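Local coordinates for trehalose monomycolate exporter MmpL3 (Mycobacterium tuberculosis, PDB 7NVH), which exports trehalose monomycolate, a mycolic acid carrier, across the mycobacterial inner membrane, probably driven by the proton gradient as in other RND-superfamily transporters, at residues A289-L300 and T311-A322. Sequence-based numbering, arbitrary orientation.
Sequences AVLIVASAIGLL and TYATIASVMLSA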
# COMPACT_ATOMS: atom_id res chain seq x y z
N ALA A 289 14.63 12.53 -1.03
CA ALA A 289 13.89 11.88 -2.11
C ALA A 289 14.65 10.67 -2.64
O ALA A 289 14.06 9.60 -2.86
CB ALA A 289 13.60 12.87 -3.22
N VAL A 290 15.96 10.82 -2.88
CA VAL A 290 16.71 9.67 -3.38
C VAL A 290 16.82 8.60 -2.31
O VAL A 290 16.94 7.41 -2.63
CB VAL A 290 18.09 10.10 -3.91
CG1 VAL A 290 17.95 11.21 -4.94
CG2 VAL A 290 19.00 10.52 -2.78
N LEU A 291 16.75 8.97 -1.03
CA LEU A 291 16.72 7.97 0.02
C LEU A 291 15.42 7.17 -0.02
O LEU A 291 15.43 5.95 0.17
CB LEU A 291 16.90 8.63 1.38
CG LEU A 291 18.34 8.70 1.86
CD1 LEU A 291 18.36 9.31 3.22
CD2 LEU A 291 18.96 7.32 1.89
N ILE A 292 14.29 7.85 -0.24
CA ILE A 292 13.04 7.12 -0.41
C ILE A 292 13.13 6.19 -1.61
O ILE A 292 12.69 5.04 -1.56
CB ILE A 292 11.85 8.07 -0.55
CG1 ILE A 292 11.46 8.65 0.80
CG2 ILE A 292 10.66 7.33 -1.12
CD1 ILE A 292 10.23 9.50 0.73
N VAL A 293 13.68 6.69 -2.72
CA VAL A 293 13.80 5.87 -3.92
C VAL A 293 14.64 4.63 -3.63
O VAL A 293 14.28 3.51 -4.02
CB VAL A 293 14.40 6.69 -5.07
CG1 VAL A 293 14.82 5.78 -6.21
CG2 VAL A 293 13.39 7.70 -5.55
N ALA A 294 15.75 4.80 -2.91
CA ALA A 294 16.59 3.66 -2.56
C ALA A 294 15.86 2.68 -1.65
O ALA A 294 16.01 1.46 -1.79
CB ALA A 294 17.88 4.14 -1.91
N SER A 295 15.09 3.20 -0.69
CA SER A 295 14.36 2.33 0.21
C SER A 295 13.30 1.52 -0.52
O SER A 295 13.11 0.33 -0.25
CB SER A 295 13.72 3.15 1.34
OG SER A 295 14.71 3.82 2.09
N ALA A 296 12.59 2.15 -1.46
CA ALA A 296 11.47 1.51 -2.14
C ALA A 296 11.87 0.84 -3.45
O ALA A 296 11.01 0.21 -4.08
CB ALA A 296 10.37 2.54 -2.42
N ILE A 297 13.13 0.94 -3.87
CA ILE A 297 13.52 0.29 -5.11
C ILE A 297 13.68 -1.22 -4.91
O ILE A 297 13.51 -2.00 -5.85
CB ILE A 297 14.79 0.92 -5.69
CG1 ILE A 297 14.96 0.56 -7.16
CG2 ILE A 297 16.02 0.49 -4.90
CD1 ILE A 297 15.97 1.40 -7.89
N GLY A 298 14.00 -1.65 -3.69
CA GLY A 298 14.12 -3.07 -3.42
C GLY A 298 12.85 -3.84 -3.65
O GLY A 298 12.90 -5.05 -3.89
N LEU A 299 11.70 -3.17 -3.59
CA LEU A 299 10.43 -3.83 -3.88
C LEU A 299 10.34 -4.28 -5.34
O LEU A 299 9.47 -5.09 -5.66
CB LEU A 299 9.26 -2.91 -3.55
CG LEU A 299 9.22 -2.35 -2.13
CD1 LEU A 299 8.00 -1.45 -1.96
CD2 LEU A 299 9.21 -3.47 -1.12
N LEU A 300 11.21 -3.77 -6.21
CA LEU A 300 11.20 -4.21 -7.60
C LEU A 300 11.62 -5.67 -7.76
O LEU A 300 11.31 -6.28 -8.79
CB LEU A 300 12.12 -3.32 -8.44
CG LEU A 300 11.56 -1.95 -8.78
CD1 LEU A 300 12.60 -1.11 -9.49
CD2 LEU A 300 10.33 -2.11 -9.64
N THR A 311 5.53 0.50 -6.02
CA THR A 311 6.86 1.09 -5.98
C THR A 311 7.04 2.11 -7.10
O THR A 311 7.70 3.14 -6.90
CB THR A 311 7.94 0.00 -6.06
OG1 THR A 311 9.23 0.60 -5.90
CG2 THR A 311 7.90 -0.72 -7.39
N TYR A 312 6.44 1.87 -8.27
CA TYR A 312 6.47 2.88 -9.33
C TYR A 312 5.74 4.14 -8.89
O TYR A 312 6.22 5.25 -9.13
CB TYR A 312 5.84 2.32 -10.60
CG TYR A 312 6.67 1.29 -11.32
CD1 TYR A 312 8.01 1.14 -11.03
CD2 TYR A 312 6.10 0.48 -12.29
CE1 TYR A 312 8.77 0.20 -11.69
CE2 TYR A 312 6.86 -0.47 -12.95
CZ TYR A 312 8.19 -0.61 -12.64
OH TYR A 312 8.95 -1.55 -13.30
N ALA A 313 4.58 3.98 -8.25
CA ALA A 313 3.84 5.14 -7.78
C ALA A 313 4.65 5.92 -6.75
O ALA A 313 4.73 7.16 -6.82
CB ALA A 313 2.50 4.70 -7.18
N THR A 314 5.27 5.22 -5.81
CA THR A 314 6.07 5.89 -4.79
C THR A 314 7.26 6.62 -5.41
O THR A 314 7.52 7.78 -5.08
CB THR A 314 6.56 4.87 -3.75
OG1 THR A 314 5.43 4.26 -3.12
CG2 THR A 314 7.41 5.55 -2.70
N ILE A 315 7.98 5.96 -6.31
CA ILE A 315 9.16 6.57 -6.92
C ILE A 315 8.76 7.80 -7.72
O ILE A 315 9.39 8.86 -7.61
CB ILE A 315 9.90 5.54 -7.80
CG1 ILE A 315 10.63 4.52 -6.92
CG2 ILE A 315 10.87 6.24 -8.72
CD1 ILE A 315 11.37 3.47 -7.71
N ALA A 316 7.70 7.68 -8.53
CA ALA A 316 7.26 8.82 -9.33
C ALA A 316 6.83 9.98 -8.45
O ALA A 316 7.21 11.13 -8.69
CB ALA A 316 6.13 8.39 -10.26
N SER A 317 6.05 9.70 -7.40
CA SER A 317 5.57 10.77 -6.54
C SER A 317 6.72 11.46 -5.82
O SER A 317 6.76 12.70 -5.76
CB SER A 317 4.56 10.23 -5.54
OG SER A 317 5.20 9.49 -4.51
N VAL A 318 7.68 10.70 -5.28
CA VAL A 318 8.76 11.33 -4.53
C VAL A 318 9.69 12.10 -5.46
O VAL A 318 10.13 13.21 -5.13
CB VAL A 318 9.53 10.29 -3.69
CG1 VAL A 318 8.59 9.55 -2.79
CG2 VAL A 318 10.29 9.31 -4.57
N MET A 319 10.00 11.55 -6.63
CA MET A 319 10.86 12.27 -7.56
C MET A 319 10.19 13.54 -8.06
O MET A 319 10.85 14.58 -8.17
CB MET A 319 11.26 11.36 -8.72
CG MET A 319 12.37 10.38 -8.39
SD MET A 319 13.43 10.91 -7.03
CE MET A 319 14.37 12.23 -7.80
N LEU A 320 8.89 13.48 -8.35
CA LEU A 320 8.20 14.69 -8.79
C LEU A 320 8.13 15.71 -7.67
O LEU A 320 8.27 16.91 -7.92
CB LEU A 320 6.81 14.35 -9.29
CG LEU A 320 6.23 15.51 -10.09
CD1 LEU A 320 7.14 15.85 -11.26
CD2 LEU A 320 4.85 15.15 -10.58
N SER A 321 7.91 15.27 -6.43
CA SER A 321 7.87 16.21 -5.32
C SER A 321 9.22 16.90 -5.14
O SER A 321 9.27 18.12 -4.94
CB SER A 321 7.47 15.48 -4.03
OG SER A 321 8.47 14.57 -3.63
N ALA A 322 10.31 16.14 -5.22
CA ALA A 322 11.63 16.75 -5.09
C ALA A 322 11.92 17.70 -6.25
O ALA A 322 12.44 18.80 -6.03
CB ALA A 322 12.70 15.67 -5.03
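Val318 sets its two methyls into the hollow between Ile292 and Val293 of the facing helix. Its CG1 meets CG2 of Ile292 at 3.5 Å; with CG1 anti to the carbonyl carbon (chi1 -55°), CG2 falls between the backbone N and the carbonyl carbon and abuts CG2 of Val293 at 3.6 Å. That Val293 methyl is itself a bump: the sulfur of Met319, placed by the bend at chi2, lies 3.5 Å from it, roughly at right angles to the approach of Val318. At the 289/322 end two alanine methyls meet, CB of Ala289 touching CB of Ala322 at 3.5 Å. The segments form an antiparallel helical hairpin, axes 9.1 Å apart at 172°, within the transmembrane bundle of this RND-type transporter; helix 624-654 borders it through Asp640, against Ile292, and Leu633, against Thr314. Toward the 298-300 end, the packing becomes partly polar. Thr311 points OG1 anti to its own N (chi1 -175°) and donates a 2.6 Å hydrogen bond to Ala296 O, arriving above the carbonyl plane. Its CG2 instead faces Leu300, whose CD2 fits between that methyl, at 3.6 Å, and CE1 of Tyr312.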